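PDB 1E6Y: methyl-coenzyme M reductase subunit gamma from Methanosarcina barkeri, which forms part of methyl-coenzyme M reductase, the nickel-F430 enzyme that releases methane from methyl-coenzyme M with coenzyme B as reductant in the last step of methanogenesis. Local coordinates for residues R18-G23 and T140-H145; R83-A88 and Q132-Q137; F87-Y92 and Y99-F104. One frame throughout, in Å; residues are numbered along the deposited sequence.

Contact 1 of 3, residues R18-G23 and T140-H145; sequences RKHMSG and TEITDH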
# COMPACT_ATOMS: atom_id res chain seq x y z
N ARG C 18 5.57 46.88 -13.97
CA ARG C 18 4.97 47.74 -12.95
C ARG C 18 3.66 48.39 -13.35
O ARG C 18 2.77 48.57 -12.51
CB ARG C 18 5.99 48.80 -12.52
CG ARG C 18 7.19 48.20 -11.81
CD ARG C 18 8.04 49.30 -11.17
NE ARG C 18 8.86 49.97 -12.19
CZ ARG C 18 10.05 49.56 -12.57
NH1 ARG C 18 10.70 50.26 -13.50
NH2 ARG C 18 10.66 48.49 -12.07
N LYS C 19 3.50 48.72 -14.63
CA LYS C 19 2.23 49.25 -15.12
C LYS C 19 1.10 48.24 -14.98
O LYS C 19 0.01 48.57 -14.52
CB LYS C 19 2.36 49.68 -16.58
CG LYS C 19 3.05 51.01 -16.78
CD LYS C 19 3.13 51.38 -18.25
CE LYS C 19 3.88 52.69 -18.45
NZ LYS C 19 3.96 53.05 -19.88
N HIS C 20 1.38 46.99 -15.34
CA HIS C 20 0.40 45.91 -15.25
C HIS C 20 0.04 45.60 -13.80
O HIS C 20 -1.13 45.50 -13.46
CB HIS C 20 0.93 44.65 -15.95
CG HIS C 20 0.99 44.77 -17.44
ND1 HIS C 20 0.90 43.68 -18.27
CD2 HIS C 20 1.10 45.85 -18.25
CE1 HIS C 20 0.95 44.08 -19.53
NE2 HIS C 20 1.07 45.39 -19.54
N MET C 21 1.06 45.50 -12.95
CA MET C 21 0.85 45.19 -11.53
C MET C 21 0.06 46.29 -10.82
O MET C 21 -0.85 46.00 -10.04
CB MET C 21 2.19 44.99 -10.83
CG MET C 21 2.95 43.77 -11.29
SD MET C 21 4.52 43.58 -10.43
CE MET C 21 4.00 42.64 -8.98
N SER C 22 0.40 47.55 -11.11
CA SER C 22 -0.26 48.68 -10.46
C SER C 22 -1.59 49.05 -11.12
O SER C 22 -2.31 49.91 -10.62
CB SER C 22 0.67 49.90 -10.45
OG SER C 22 0.90 50.37 -11.77
N GLY C 23 -1.88 48.43 -12.26
CA GLY C 23 -3.13 48.69 -12.95
C GLY C 23 -3.17 50.01 -13.70
O GLY C 23 -4.24 50.47 -14.11
N THR C 140 -7.69 47.64 -22.51
CA THR C 140 -6.43 48.31 -22.24
C THR C 140 -5.23 47.63 -22.89
O THR C 140 -5.35 46.55 -23.47
CB THR C 140 -6.16 48.45 -20.73
OG1 THR C 140 -5.96 47.15 -20.16
CG2 THR C 140 -7.33 49.14 -20.04
N GLU C 141 -4.07 48.25 -22.73
CA GLU C 141 -2.85 47.82 -23.40
C GLU C 141 -2.35 46.45 -22.97
O GLU C 141 -1.50 45.86 -23.63
CB GLU C 141 -1.74 48.86 -23.18
CG GLU C 141 -1.34 49.02 -21.72
CD GLU C 141 -0.20 50.00 -21.53
OE1 GLU C 141 -0.39 50.99 -20.80
OE2 GLU C 141 0.88 49.77 -22.10
N ILE C 142 -2.88 45.93 -21.86
CA ILE C 142 -2.49 44.62 -21.36
C ILE C 142 -2.79 43.53 -22.39
O ILE C 142 -2.13 42.49 -22.42
CB ILE C 142 -3.18 44.29 -20.00
CG1 ILE C 142 -2.53 43.06 -19.36
CG2 ILE C 142 -4.67 44.05 -20.21
CD1 ILE C 142 -2.77 42.93 -17.87
N THR C 143 -3.71 43.82 -23.31
CA THR C 143 -4.03 42.88 -24.38
C THR C 143 -3.86 43.51 -25.76
O THR C 143 -4.40 44.58 -26.04
CB THR C 143 -5.47 42.36 -24.26
OG1 THR C 143 -5.66 41.76 -22.97
CG2 THR C 143 -5.76 41.32 -25.33
N ASP C 144 -3.03 42.87 -26.59
CA ASP C 144 -3.13 43.04 -28.03
C ASP C 144 -3.89 41.84 -28.58
O ASP C 144 -3.51 40.69 -28.33
CB ASP C 144 -1.75 43.10 -28.68
CG ASP C 144 -1.83 43.21 -30.19
OD1 ASP C 144 -2.20 44.30 -30.68
OD2 ASP C 144 -1.63 42.19 -30.88
N HIS C 145 -4.91 42.10 -29.39
CA HIS C 145 -5.82 41.05 -29.81
C HIS C 145 -5.37 40.26 -31.03
O HIS C 145 -6.04 39.31 -31.44
CB HIS C 145 -7.22 41.62 -30.02
CG HIS C 145 -7.90 41.99 -28.74
ND1 HIS C 145 -8.39 41.05 -27.85
CD2 HIS C 145 -8.12 43.19 -28.16
CE1 HIS C 145 -8.87 41.66 -26.79
NE2 HIS C 145 -8.72 42.96 -26.95
O HOH W 1 1.29 53.06 -20.79
O HOH W 2 3.42 50.56 -21.83
O HOH W 3 1.78 47.04 -21.73
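Glu-141 OE2 is gripped from several directions: two waters donate to it, one 2.7 Å from OE2 and also bound to Lys-19 NZ, the other shared with His-20 NE2, and Arg-211 adds a salt bridge. The second oxygen, OE1, takes the backbone N-H of Glu-26 and a third water, which in turn accepts from Lys-19 NZ. Lysine and glutamate therefore meet through solvent, two waters bridging the pair, with Lys-19 NZ standing 4.9 Å from Glu-141 OE1. On the His-20 side, the bridging water lies in the ring plane, 2.8 Å from NE2. Gly-23, just past helix 12-22, closes its last turn with a Schellman motif, and that turn faces the loop that follows helix 127-139, where Thr-140 to Thr-143 form a type I turn presenting Glu-141 and Ile-142. Ile-142 lies over one face of the imidazole toward its rim, CG1 being 3.6 Å from His-20 CE1 and CD1 3.8 Å from His-20 ND1. With CG1 anti to the backbone N (chi1 -168°), the longer branch of the isoleucine runs along the CE1-ND1 side of the ring. Replacing His-20 with an alanine would probably open a gap beside Ile-142 and leave the water on Glu-141 OE2 without its imidazole partner. Leu-25 and Thr-213 also touch His-20, while Arg-101 of helix 98-108 packs against Ile-142.

Contact 2 of 3, residues R83-A88 and Q132-Q137; sequences RYIQFA and QCAKVQ
This is a buried strand-to-helix packing contact: strand 82-89 of the four-stranded antiparallel sheet lies beside helix 127-139, their local axes 9.0 Å apart and running nearly parallel at 19°. No direct hydrogen bond joins the two segments. Ile-85 and Phe-87, two residues apart and so on the same side of the strand, both point at the helix, which answers with Ala-134 and, one turn later, Gln-137. The apolar part is at Ile-85, whose CD1 rests 3.6 Å from Ala-134 CB. Its chi1 of 178° sets CG1 anti to the backbone N and carries CD1 over the alanine, while the other branch, CG2, comes to 3.8 Å from Gln-137 NE2. The isoleucine and the glutamine pass alongside one another, pointing opposite ways. Farther along the strand, Phe-87 lies across the glutamine at a slant, its ring tilted 52° from the amide plane. CZ of the phenylalanine meets Gln-137 CB at 3.7 Å, and its CE1 approaches Gln-137 OE1 to 3.6 Å. Water 4 bridges the two elements, donating to Ile-85 O at 2.9 Å and accepting from Gln-137 NE2 at 3.0 Å; it also sits at the edge of the Phe-87 ring, in its plane. Leu-36 and Leu-40 of helix 33-40 continue the apolar layer from Ala-134 and Ile-85, and on the strand's other side Gln-86 reaches the coenzyme M-binding Arg-120. Both ends of the buried Gln-137 amide have partners, NE2 giving one N-H to the water and OE1 accepting from Arg-101 of helix 98-108. These two bonds probably fix the amide's rotation, so that a polar group can lie among isoleucine and phenylalanine carbons without a side-chain partner on the strand.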
# COMPACT_ATOMS: atom_id res chain seq x y z
N ARG C 83 -17.63 32.48 -12.71
CA ARG C 83 -17.25 32.20 -14.10
C ARG C 83 -15.90 32.85 -14.39
O ARG C 83 -15.21 33.28 -13.45
CB ARG C 83 -18.29 32.67 -15.09
CG ARG C 83 -19.71 32.19 -14.95
CD ARG C 83 -19.84 30.69 -14.84
NE ARG C 83 -19.25 29.90 -15.90
CZ ARG C 83 -18.38 28.92 -15.70
NH1 ARG C 83 -17.91 28.24 -16.75
NH2 ARG C 83 -17.95 28.60 -14.48
N TYR C 84 -15.47 32.85 -15.65
CA TYR C 84 -14.07 33.13 -15.95
C TYR C 84 -13.83 33.90 -17.24
O TYR C 84 -14.67 33.93 -18.13
CB TYR C 84 -13.28 31.81 -16.00
CG TYR C 84 -13.57 30.99 -17.24
CD1 TYR C 84 -12.77 31.10 -18.38
CD2 TYR C 84 -14.71 30.19 -17.31
CE1 TYR C 84 -13.11 30.46 -19.56
CE2 TYR C 84 -15.06 29.54 -18.49
CZ TYR C 84 -14.26 29.68 -19.61
OH TYR C 84 -14.62 29.08 -20.80
N ILE C 85 -12.65 34.52 -17.33
CA ILE C 85 -12.07 34.91 -18.61
C ILE C 85 -10.63 34.39 -18.67
O ILE C 85 -9.90 34.46 -17.68
CB ILE C 85 -12.07 36.45 -18.80
CG1 ILE C 85 -11.41 36.81 -20.14
CG2 ILE C 85 -11.36 37.15 -17.65
CD1 ILE C 85 -11.75 38.19 -20.65
N GLN C 86 -10.28 33.79 -19.80
CA GLN C 86 -8.96 33.17 -19.96
C GLN C 86 -8.28 33.66 -21.23
O GLN C 86 -8.91 33.77 -22.28
CB GLN C 86 -9.11 31.65 -19.99
CG GLN C 86 -7.80 30.90 -20.15
CD GLN C 86 -7.93 29.44 -19.78
OE1 GLN C 86 -7.69 29.07 -18.63
NE2 GLN C 86 -8.33 28.62 -20.74
N PHE C 87 -6.99 33.97 -21.12
CA PHE C 87 -6.20 34.47 -22.24
C PHE C 87 -5.03 33.55 -22.56
O PHE C 87 -4.41 32.98 -21.66
CB PHE C 87 -5.63 35.86 -21.92
CG PHE C 87 -6.65 36.96 -21.92
CD1 PHE C 87 -7.31 37.31 -20.75
CD2 PHE C 87 -6.90 37.69 -23.07
CE1 PHE C 87 -8.20 38.38 -20.72
CE2 PHE C 87 -7.79 38.77 -23.06
CZ PHE C 87 -8.44 39.11 -21.88
N ALA C 88 -4.72 33.43 -23.85
CA ALA C 88 -3.41 32.96 -24.29
C ALA C 88 -2.65 34.17 -24.84
O ALA C 88 -3.25 35.05 -25.46
CB ALA C 88 -3.57 31.90 -25.38
N GLN C 132 -16.11 42.89 -14.87
CA GLN C 132 -15.42 44.15 -14.63
C GLN C 132 -13.94 44.02 -14.94
O GLN C 132 -13.34 44.89 -15.59
CB GLN C 132 -15.58 44.58 -13.17
CG GLN C 132 -16.89 45.26 -12.85
CD GLN C 132 -16.83 46.04 -11.54
OE1 GLN C 132 -15.89 45.87 -10.75
NE2 GLN C 132 -17.80 46.91 -11.33
N CYS C 133 -13.33 42.94 -14.45
CA CYS C 133 -11.93 42.65 -14.69
C CYS C 133 -11.68 42.36 -16.17
O CYS C 133 -10.73 42.87 -16.76
CB CYS C 133 -11.48 41.46 -13.84
SG CYS C 133 -9.76 41.00 -14.07
N ALA C 134 -12.58 41.57 -16.75
CA ALA C 134 -12.52 41.22 -18.17
C ALA C 134 -12.52 42.45 -19.07
O ALA C 134 -11.74 42.53 -20.01
CB ALA C 134 -13.70 40.31 -18.52
N LYS C 135 -13.36 43.43 -18.73
CA LYS C 135 -13.49 44.64 -19.54
C LYS C 135 -12.18 45.42 -19.61
O LYS C 135 -11.79 45.88 -20.69
CB LYS C 135 -14.60 45.53 -18.98
CG LYS C 135 -14.96 46.71 -19.88
CD LYS C 135 -16.34 47.24 -19.54
CE LYS C 135 -17.17 47.45 -20.80
NZ LYS C 135 -16.82 48.73 -21.47
N VAL C 136 -11.49 45.53 -18.48
CA VAL C 136 -10.21 46.23 -18.44
C VAL C 136 -9.16 45.48 -19.24
O VAL C 136 -8.41 46.08 -20.01
CB VAL C 136 -9.71 46.42 -16.98
CG1 VAL C 136 -8.38 47.16 -16.97
CG2 VAL C 136 -10.75 47.19 -16.17
N GLN C 137 -9.17 44.15 -19.14
CA GLN C 137 -8.22 43.33 -19.89
C GLN C 137 -8.47 43.40 -21.39
O GLN C 137 -7.53 43.39 -22.18
CB GLN C 137 -8.28 41.88 -19.42
CG GLN C 137 -7.83 41.68 -17.98
CD GLN C 137 -7.44 40.25 -17.68
OE1 GLN C 137 -6.32 39.83 -17.97
NE2 GLN C 137 -8.38 39.48 -17.13
O HOH W 4 -7.83 36.53 -17.38

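Contact 3 of 3, residues F87-Y92 and Y99-F104; sequences FADSMY and YFRSYF
Arg-101 meets Asp-89 side-on, giving one nitrogen to each carboxylate oxygen in a buried salt bridge. NH2 donates to Asp-89 OD1 at 2.8 Å, using that oxygen's syn lone pair, and NE donates to Asp-89 OD2 at 2.9 Å with a nearly straight N-H...O angle of 173°. Both acceptors lie close to the guanidinium plane, and the carboxylate is turned only 22° from it, so the two flat groups meet edge to edge, almost in one plane. Two more bonds lie outside this pair: NH1 donates to Gln-137 OE1 of helix 127-139, and NH2 has a second acceptor in Thr-143 OG1. The arginine thus leaves helix 98-108 and reaches, extended from CG to NE, to the end of strand 82-89, tying this helix to the sheet across the short connection that links them. One guanidinium face lies flat on the Phe-87 ring, planes 6° apart, in a cation-pi stack with CZ 3.8 Å from the ring centroid. NH1 sits over the ring and NH2 comes 3.5 Å from Phe-87 CD2. Hydrogen bonds round its edge and the ring on its face together hold the group against rotation, and the neighbouring carboxylate probably balances its charge in this buried place. Ala-148 of strand 148-150 touches both Asp-89 and Arg-101.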
# COMPACT_ATOMS: atom_id res chain seq x y z
N PHE C 87 -6.99 33.97 -21.12
CA PHE C 87 -6.20 34.47 -22.24
C PHE C 87 -5.03 33.55 -22.56
O PHE C 87 -4.41 32.98 -21.66
CB PHE C 87 -5.63 35.86 -21.92
CG PHE C 87 -6.65 36.96 -21.92
CD1 PHE C 87 -7.31 37.31 -20.75
CD2 PHE C 87 -6.90 37.69 -23.07
CE1 PHE C 87 -8.20 38.38 -20.72
CE2 PHE C 87 -7.79 38.77 -23.06
CZ PHE C 87 -8.44 39.11 -21.88
N ALA C 88 -4.72 33.43 -23.85
CA ALA C 88 -3.41 32.96 -24.29
C ALA C 88 -2.65 34.17 -24.84
O ALA C 88 -3.25 35.05 -25.46
CB ALA C 88 -3.57 31.90 -25.38
N ASP C 89 -1.36 34.27 -24.52
CA ASP C 89 -0.54 35.41 -24.92
C ASP C 89 0.73 34.93 -25.61
O ASP C 89 1.50 34.17 -25.04
CB ASP C 89 -0.15 36.24 -23.69
CG ASP C 89 -1.34 36.95 -23.08
OD1 ASP C 89 -1.81 37.94 -23.68
OD2 ASP C 89 -1.79 36.53 -21.99
N SER C 90 0.98 35.44 -26.82
CA SER C 90 2.16 35.06 -27.57
C SER C 90 3.45 35.44 -26.86
O SER C 90 3.55 36.52 -26.27
CB SER C 90 2.15 35.69 -28.97
OG SER C 90 3.27 35.27 -29.73
N MET C 91 4.45 34.58 -26.95
CA MET C 91 5.77 34.86 -26.40
C MET C 91 6.57 35.79 -27.31
O MET C 91 7.67 36.22 -26.97
CB MET C 91 6.53 33.55 -26.18
CG MET C 91 5.91 32.68 -25.09
SD MET C 91 6.80 31.15 -24.81
CE MET C 91 8.32 31.78 -24.18
N TYR C 92 6.00 36.09 -28.48
CA TYR C 92 6.58 37.07 -29.38
C TYR C 92 6.02 38.46 -29.08
O TYR C 92 5.24 39.02 -29.85
CB TYR C 92 6.31 36.67 -30.84
CG TYR C 92 7.03 35.40 -31.23
CD1 TYR C 92 6.36 34.17 -31.25
CD2 TYR C 92 8.41 35.39 -31.40
CE1 TYR C 92 7.05 32.97 -31.40
CE2 TYR C 92 9.11 34.19 -31.56
CZ TYR C 92 8.43 32.99 -31.55
OH TYR C 92 9.13 31.81 -31.62
N TYR C 99 1.93 35.53 -15.58
CA TYR C 99 2.07 35.90 -14.18
C TYR C 99 1.67 37.34 -13.94
O TYR C 99 1.06 37.66 -12.92
CB TYR C 99 3.50 35.68 -13.68
CG TYR C 99 3.78 34.25 -13.27
CD1 TYR C 99 4.68 33.47 -13.99
CD2 TYR C 99 3.07 33.66 -12.23
CE1 TYR C 99 4.86 32.13 -13.70
CE2 TYR C 99 3.24 32.30 -11.93
CZ TYR C 99 4.13 31.54 -12.67
OH TYR C 99 4.27 30.19 -12.45
N PHE C 100 1.94 38.20 -14.92
CA PHE C 100 1.67 39.61 -14.74
C PHE C 100 0.23 40.01 -15.02
O PHE C 100 -0.26 40.98 -14.44
CB PHE C 100 2.66 40.45 -15.56
CG PHE C 100 4.03 40.46 -14.97
CD1 PHE C 100 4.94 39.45 -15.29
CD2 PHE C 100 4.36 41.36 -13.96
CE1 PHE C 100 6.14 39.32 -14.60
CE2 PHE C 100 5.56 41.24 -13.26
CZ PHE C 100 6.45 40.22 -13.58
N ARG C 101 -0.49 39.19 -15.78
CA ARG C 101 -1.94 39.28 -15.75
C ARG C 101 -2.50 38.89 -14.37
O ARG C 101 -3.43 39.51 -13.88
CB ARG C 101 -2.59 38.38 -16.80
CG ARG C 101 -2.42 38.86 -18.24
CD ARG C 101 -3.46 38.12 -19.07
NE ARG C 101 -3.40 38.37 -20.51
CZ ARG C 101 -4.09 39.31 -21.14
NH1 ARG C 101 -4.91 40.11 -20.49
NH2 ARG C 101 -3.92 39.38 -22.46
N SER C 102 -1.94 37.85 -13.78
CA SER C 102 -2.40 37.40 -12.47
C SER C 102 -2.11 38.41 -11.36
O SER C 102 -2.95 38.63 -10.49
CB SER C 102 -1.78 36.05 -12.13
OG SER C 102 -2.36 35.03 -12.91
N TYR C 103 -0.95 39.07 -11.44
CA TYR C 103 -0.60 40.14 -10.50
C TYR C 103 -1.55 41.31 -10.67
O TYR C 103 -2.03 41.88 -9.69
CB TYR C 103 0.83 40.62 -10.73
CG TYR C 103 1.89 39.56 -10.55
CD1 TYR C 103 1.67 38.44 -9.75
CD2 TYR C 103 3.10 39.65 -11.23
CE1 TYR C 103 2.62 37.42 -9.65
CE2 TYR C 103 4.06 38.64 -11.15
CZ TYR C 103 3.81 37.53 -10.36
OH TYR C 103 4.74 36.52 -10.32
N PHE C 104 -1.81 41.68 -11.92
CA PHE C 104 -2.79 42.70 -12.25
C PHE C 104 -4.14 42.43 -11.56
O PHE C 104 -4.70 43.32 -10.92
CB PHE C 104 -2.97 42.77 -13.78
CG PHE C 104 -4.22 43.48 -14.22
CD1 PHE C 104 -4.33 44.86 -14.10
CD2 PHE C 104 -5.29 42.76 -14.74
CE1 PHE C 104 -5.49 45.52 -14.48
CE2 PHE C 104 -6.46 43.42 -15.13
CZ PHE C 104 -6.56 44.80 -15.00

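Overall arrangement
Arg-101 and Phe-87 join the three contacts. Phe-87 belongs to both contact 2 and contact 3, whose centres are 11 Å apart, and Arg-101 NH1 reaches back to Gln-137 OE1 of contact 2 at 2.9 Å. Contact 1 enters through Thr-143: its OG1 lies 3.0 Å from Arg-101 NH2 and 2.6 Å from Gln-137 O, probable hydrogen bonds in both cases. Contact 1 lies away from the coenzyme M and factor 430 sites. The other two approach the active site: the Phe-87 side chain is about 7 Å from that of Arg-120, which binds coenzyme M, and about 14 Å from the bound coenzyme M, while the Asp-89 side chain is about 10 Å from factor 430.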